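Local atomic coordinates of VP1 (Polyomavirus HPyV6, PDB entry 4PCG), a protein that probably serves as a structural building block of the viral capsid, its jelly-roll domain assembling into pentamers that take part in attachment to host cells. Residues L236-Y241 with Q253-Q258; W121-S126 with F265-R270. All coordinates share one frame; numbering follows the deposited sequence.

Contact 1: L236-Y241 with Q253-Q258; sequences LGMVGY and QQRSVQ
Val-239 and Ser-256 hold each other through both backbone groups: Val-239 N donates to Ser-256 O at 2.9 Å, and Ser-256 N returns a bond to Val-239 O. Two residues further along the pairing, Gln-258 N reaches Gly-237 O at 2.8 Å, while Gln-258 O takes the N-H of Leu-236. With Leu-236 and Gly-237 both opposite Gln-258, the pairing is a classic beta bulge, set where strands 227-239 and 256-274 of the VP1 jelly roll run antiparallel. Beyond Val-239 the strands give way to loop, and a water accepting from Tyr-241 N and donating to Gln-254 OE1 bridges the two segments. Here the Gln-254 side chain crosses the Tyr-241 ring, its amide stacked 15° from the ring plane and CG making a CH-pi contact 3.8 Å from the centroid; Asn-244 also binds OE1. Arg-255 lays one guanidinium face over the Met-238 and Val-239 backbone, with Met-238 CB 3.6 Å from NE. That NE donates to Thr-109 of a second subunit, so the residue just before the strand contacts a neighbour in the pentamer. In one of two modelled conformers, bends at chi2 (-59°) and chi3 (-69°) bring Met-238 SD within 3.7 Å of Val-257 CG2, a provisional position.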
loop_
_atom_site.group_PDB
_atom_site.type_symbol
_atom_site.label_atom_id
_atom_site.label_comp_id
_atom_site.label_asym_id
_atom_site.label_seq_id
_atom_site.Cartn_x
_atom_site.Cartn_y
_atom_site.Cartn_z
ATOM N N LEU B 236 -16.477 -4.682 7.917
ATOM C CA LEU B 236 -15.596 -5.158 6.858
ATOM C C LEU B 236 -16.140 -5.011 5.452
ATOM O O LEU B 236 -15.393 -5.156 4.484
ATOM C CB LEU B 236 -15.270 -6.641 7.126
ATOM C CG LEU B 236 -14.671 -6.935 8.504
ATOM C CD1 LEU B 236 -14.342 -8.418 8.663
ATOM C CD2 LEU B 236 -13.450 -6.096 8.708
ATOM N N GLY B 237 -17.436 -4.712 5.321
ATOM C CA GLY B 237 -18.039 -4.567 4.008
ATOM C C GLY B 237 -19.478 -5.042 4.034
ATOM O O GLY B 237 -20.115 -5.100 5.104
ATOM N N MET B 238 -19.976 -5.357 2.860
ATOM C CA MET B 238 -21.320 -5.884 2.639
ATOM C C MET B 238 -21.248 -7.317 2.093
ATOM O O MET B 238 -20.261 -7.691 1.446
ATOM C CB MET B 238 -22.083 -5.040 1.598
ATOM C CG MET B 238 -22.174 -3.534 1.851
ATOM S SD MET B 238 -22.960 -3.026 3.406
ATOM C CE MET B 238 -24.662 -3.481 3.114
ATOM N N VAL B 239 -22.330 -8.068 2.311
ATOM C CA VAL B 239 -22.471 -9.435 1.842
ATOM C C VAL B 239 -23.922 -9.702 1.422
ATOM O O VAL B 239 -24.834 -8.939 1.783
ATOM C CB VAL B 239 -22.046 -10.443 2.936
ATOM C CG1 VAL B 239 -20.548 -10.389 3.210
ATOM C CG2 VAL B 239 -22.832 -10.229 4.234
ATOM N N GLY B 240 -24.103 -10.741 0.610
ATOM C CA GLY B 240 -25.402 -11.297 0.287
ATOM C C GLY B 240 -25.721 -12.484 1.184
ATOM O O GLY B 240 -25.095 -12.687 2.251
ATOM N N TYR B 241 -26.707 -13.244 0.739
ATOM C CA TYR B 241 -27.184 -14.465 1.394
ATOM C C TYR B 241 -26.490 -15.673 0.752
ATOM O O TYR B 241 -26.485 -15.835 -0.481
ATOM C CB TYR B 241 -28.707 -14.623 1.143
ATOM C CG TYR B 241 -29.664 -13.821 2.022
ATOM C CD1 TYR B 241 -29.220 -12.865 2.914
ATOM C CD2 TYR B 241 -31.057 -14.037 1.936
ATOM C CE1 TYR B 241 -30.119 -12.145 3.718
ATOM C CE2 TYR B 241 -31.954 -13.325 2.735
ATOM C CZ TYR B 241 -31.467 -12.378 3.629
ATOM O OH TYR B 241 -32.316 -11.652 4.437
ATOM N N GLN B 253 -32.462 -6.234 -1.833
ATOM C CA GLN B 253 -33.174 -6.431 -0.558
ATOM C C GLN B 253 -32.521 -7.451 0.409
ATOM O O GLN B 253 -33.024 -7.663 1.521
ATOM C CB GLN B 253 -34.658 -6.788 -0.817
ATOM C CG GLN B 253 -34.960 -8.260 -1.113
ATOM C CD GLN B 253 -34.616 -8.744 -2.526
ATOM O OE1 GLN B 253 -34.635 -9.951 -2.778
ATOM N NE2 GLN B 253 -34.324 -7.821 -3.454
ATOM N N GLN B 254 -31.425 -8.093 -0.004
ATOM C CA GLN B 254 -30.776 -9.064 0.850
ATOM C C GLN B 254 -29.373 -8.631 1.296
ATOM O O GLN B 254 -28.757 -9.326 2.072
ATOM C CB GLN B 254 -30.732 -10.433 0.148
ATOM C CG GLN B 254 -32.096 -11.111 0.033
ATOM C CD GLN B 254 -32.057 -12.430 -0.735
ATOM O OE1 GLN B 254 -30.998 -12.949 -1.081
ATOM N NE2 GLN B 254 -33.224 -12.974 -1.003
ATOM N N ARG B 255 -28.912 -7.472 0.842
ATOM C CA ARG B 255 -27.540 -7.029 1.091
ATOM C C ARG B 255 -27.387 -6.525 2.531
ATOM O O ARG B 255 -28.180 -5.713 2.951
ATOM C CB ARG B 255 -27.227 -5.919 0.102
ATOM C CG ARG B 255 -25.763 -5.655 -0.092
ATOM C CD ARG B 255 -25.229 -6.260 -1.385
ATOM N NE ARG B 255 -23.801 -5.947 -1.486
ATOM C CZ ARG B 255 -22.821 -6.838 -1.608
ATOM N NH1 ARG B 255 -23.075 -8.140 -1.711
ATOM N NH2 ARG B 255 -21.564 -6.417 -1.691
ATOM N N SER B 256 -26.411 -7.044 3.266
ATOM C CA SER B 256 -26.251 -6.809 4.710
ATOM C C SER B 256 -24.833 -6.399 5.043
ATOM O O SER B 256 -23.901 -6.769 4.330
ATOM C CB SER B 256 -26.583 -8.085 5.476
ATOM O OG SER B 256 -27.922 -8.465 5.155
ATOM N N VAL B 257 -24.668 -5.654 6.136
ATOM C CA VAL B 257 -23.355 -5.289 6.613
ATOM C C VAL B 257 -22.692 -6.493 7.296
ATOM O O VAL B 257 -23.334 -7.173 8.076
ATOM C CB VAL B 257 -23.420 -4.137 7.622
ATOM C CG1 VAL B 257 -22.052 -3.879 8.231
ATOM C CG2 VAL B 257 -23.972 -2.883 6.960
ATOM N N GLN B 258 -21.416 -6.737 6.975
ATOM C CA GLN B 258 -20.587 -7.770 7.587
ATOM C C GLN B 258 -19.610 -7.119 8.575
ATOM O O GLN B 258 -18.823 -6.247 8.190
ATOM C CB GLN B 258 -19.771 -8.497 6.505
ATOM C CG GLN B 258 -18.770 -9.501 7.048
ATOM C CD GLN B 258 -19.440 -10.777 7.474
ATOM O OE1 GLN B 258 -19.947 -11.505 6.636
ATOM N NE2 GLN B 258 -19.448 -11.063 8.761
HETATM O O HOH W 1 -20.203 -8.943 -1.627
HETATM O O HOH W 2 -26.854 -10.882 3.874
HETATM O O HOH W 3 -28.348 -12.205 -1.753
#

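Contact 2: W121-S126 with F265-R270; sequences WACGGS and FRVHFR
Trp-121 and Phe-265 meet across strands that share no hydrogen bond: the axes of 121-124 and 265-270 come no nearer than 10.2 Å, at an angle of 29°, yet Trp-121 CB lies 3.9 Å from Phe-265 CZ. The bridging is done mostly by side chains, although the carbonyl oxygen of Ala-122 also lies 3.9 Å from Phe-265 CE2. The indole itself takes no share in this: with CG lodged between the backbone N and the carbonyl carbon (chi1 64°), the tryptophan swings its rings off and meets the phenylalanine through the methylene alone. In one of two modelled conformers, Cys-123 sets its sulfur beside the Phe-265 ring, approaching obliquely, a sulfur-aromatic contact with SG 5.2 Å from the ring centroid and 4.1 Å from CE2. That same SG position, equally provisional, has Val-267 CG2 more loosely at 4.4 Å. Leu-230 of strand 227-239 packs against Cys-123, Phe-265 and Val-267 alike, and Leu-27 of strand 9-27 adds to the setting of the phenyl ring. Such buried apolar contact between strands that are not hydrogen-bonded neighbours is characteristic of the hydrophobic core of a jelly-roll beta sandwich.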
loop_
_atom_site.group_PDB
_atom_site.type_symbol
_atom_site.label_atom_id
_atom_site.label_comp_id
_atom_site.label_asym_id
_atom_site.label_seq_id
_atom_site.Cartn_x
_atom_site.Cartn_y
_atom_site.Cartn_z
ATOM N N TRP B 121 -10.647 0.776 17.597
ATOM C CA TRP B 121 -10.579 0.366 18.975
ATOM C C TRP B 121 -10.231 1.563 19.856
ATOM O O TRP B 121 -9.582 2.519 19.420
ATOM C CB TRP B 121 -9.591 -0.791 19.172
ATOM C CG TRP B 121 -8.147 -0.462 18.865
ATOM C CD1 TRP B 121 -7.466 -0.726 17.681
ATOM C CD2 TRP B 121 -7.193 0.189 19.736
ATOM N NE1 TRP B 121 -6.151 -0.282 17.790
ATOM C CE2 TRP B 121 -5.972 0.291 19.027
ATOM C CE3 TRP B 121 -7.262 0.707 21.045
ATOM C CZ2 TRP B 121 -4.830 0.892 19.582
ATOM C CZ3 TRP B 121 -6.122 1.310 21.594
ATOM C CH2 TRP B 121 -4.926 1.396 20.860
ATOM N N ALA B 122 -10.706 1.495 21.086
ATOM C CA ALA B 122 -10.364 2.457 22.107
ATOM C C ALA B 122 -10.242 1.766 23.460
ATOM O O ALA B 122 -10.980 0.821 23.775
ATOM C CB ALA B 122 -11.419 3.547 22.197
ATOM N N CYS B 123 -9.326 2.313 24.263
ATOM C CA CYS B 123 -9.103 1.890 25.658
ATOM C C CYS B 123 -8.998 3.130 26.475
ATOM O O CYS B 123 -8.162 3.976 26.179
ATOM C CB CYS B 123 -7.757 1.236 25.851
ATOM S SG CYS B 123 -7.581 -0.356 25.087
ATOM N N GLY B 124 -9.817 3.232 27.530
ATOM C CA GLY B 124 -9.800 4.428 28.362
ATOM C C GLY B 124 -10.234 4.256 29.801
ATOM O O GLY B 124 -10.682 3.174 30.223
ATOM N N GLY B 125 -10.097 5.350 30.559
ATOM C CA GLY B 125 -10.460 5.362 31.943
ATOM C C GLY B 125 -11.879 5.867 32.162
ATOM O O GLY B 125 -12.354 5.917 33.269
ATOM N N SER B 126 -12.543 6.231 31.073
ATOM C CA SER B 126 -13.935 6.653 31.129
ATOM C C SER B 126 -14.497 6.421 29.715
ATOM O O SER B 126 -13.754 6.103 28.793
ATOM C CB SER B 126 -14.053 8.107 31.577
ATOM O OG SER B 126 -13.396 8.940 30.682
ATOM N N PHE B 265 -9.147 -8.106 23.082
ATOM C CA PHE B 265 -8.277 -7.178 23.813
ATOM C C PHE B 265 -7.595 -7.955 24.962
ATOM O O PHE B 265 -8.221 -8.749 25.666
ATOM C CB PHE B 265 -9.053 -6.034 24.487
ATOM C CG PHE B 265 -9.709 -5.032 23.566
ATOM C CD1 PHE B 265 -10.896 -5.330 22.896
ATOM C CD2 PHE B 265 -9.197 -3.747 23.446
ATOM C CE1 PHE B 265 -11.526 -4.365 22.114
ATOM C CE2 PHE B 265 -9.826 -2.780 22.668
ATOM C CZ PHE B 265 -11.007 -3.091 22.004
ATOM N N ARG B 266 -6.308 -7.700 25.152
ATOM C CA ARG B 266 -5.602 -8.055 26.356
ATOM C C ARG B 266 -4.893 -6.794 26.800
ATOM O O ARG B 266 -3.952 -6.344 26.159
ATOM C CB ARG B 266 -4.550 -9.146 26.092
ATOM C CG ARG B 266 -3.819 -9.557 27.349
ATOM C CD ARG B 266 -2.806 -10.665 27.102
ATOM N NE ARG B 266 -3.464 -11.953 26.934
ATOM C CZ ARG B 266 -3.386 -12.768 25.883
ATOM N NH1 ARG B 266 -4.071 -13.914 25.910
ATOM N NH2 ARG B 266 -2.651 -12.483 24.824
ATOM N N VAL B 267 -5.331 -6.247 27.922
ATOM C CA VAL B 267 -4.813 -4.996 28.429
ATOM C C VAL B 267 -3.942 -5.314 29.640
ATOM O O VAL B 267 -4.319 -6.088 30.507
ATOM C CB VAL B 267 -5.945 -4.035 28.837
ATOM C CG1 VAL B 267 -5.377 -2.703 29.333
ATOM C CG2 VAL B 267 -6.916 -3.800 27.695
ATOM N N HIS B 268 -2.758 -4.709 29.692
ATOM C CA HIS B 268 -1.818 -4.939 30.754
ATOM C C HIS B 268 -1.729 -3.734 31.655
ATOM O O HIS B 268 -1.644 -2.611 31.167
ATOM C CB HIS B 268 -0.436 -5.245 30.168
ATOM C CG HIS B 268 -0.407 -6.480 29.328
ATOM N ND1 HIS B 268 -0.118 -7.723 29.850
ATOM C CD2 HIS B 268 -0.658 -6.672 28.008
ATOM C CE1 HIS B 268 -0.171 -8.627 28.884
ATOM N NE2 HIS B 268 -0.475 -8.013 27.753
ATOM N N PHE B 269 -1.765 -4.002 32.952
ATOM C CA PHE B 269 -1.757 -2.979 34.011
ATOM C C PHE B 269 -0.594 -3.095 34.973
ATOM O O PHE B 269 -0.092 -4.195 35.293
ATOM C CB PHE B 269 -3.055 -3.020 34.849
ATOM C CG PHE B 269 -4.314 -2.892 34.058
ATOM C CD1 PHE B 269 -4.860 -3.999 33.433
ATOM C CD2 PHE B 269 -4.989 -1.672 33.973
ATOM C CE1 PHE B 269 -6.044 -3.899 32.716
ATOM C CE2 PHE B 269 -6.170 -1.573 33.251
ATOM C CZ PHE B 269 -6.704 -2.686 32.634
ATOM N N ARG B 270 -0.204 -1.930 35.483
ATOM C CA ARG B 270 0.647 -1.790 36.622
ATOM C C ARG B 270 -0.036 -0.809 37.580
ATOM O O ARG B 270 -1.129 -0.302 37.277
ATOM C CB ARG B 270 2.017 -1.262 36.186
ATOM C CG ARG B 270 1.970 0.133 35.568
ATOM C CD ARG B 270 3.292 0.434 34.872
ATOM N NE ARG B 270 3.237 1.719 34.191
ATOM C CZ ARG B 270 3.928 2.037 33.103
ATOM N NH1 ARG B 270 4.784 1.175 32.559
ATOM N NH2 ARG B 270 3.767 3.241 32.555
#

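How the contacts relate
From the N terminus, 121-126 comes first of the four segments, on strand 117-124, and 138 residues follow before 265-270 closes the long loop of contact 2. Contact 1 lies within that span: 236-241 and 253-258 are separated by only 11 residues, without helix or strand, so it closes a short connection between strands 227-239 and 256-274. Strand 256-274 serves both contacts, and strand 227-239 pairs with it as well as with 117-124, linking the two regions through one curled sheet. Their centres are 31 Å apart, on opposite sides of the chain's centre; contact 1 joins adjacent strand ends beside two neighbouring subunits, whereas contact 2 joins strands 117-124 and 256-274, which do not pair directly, within the core.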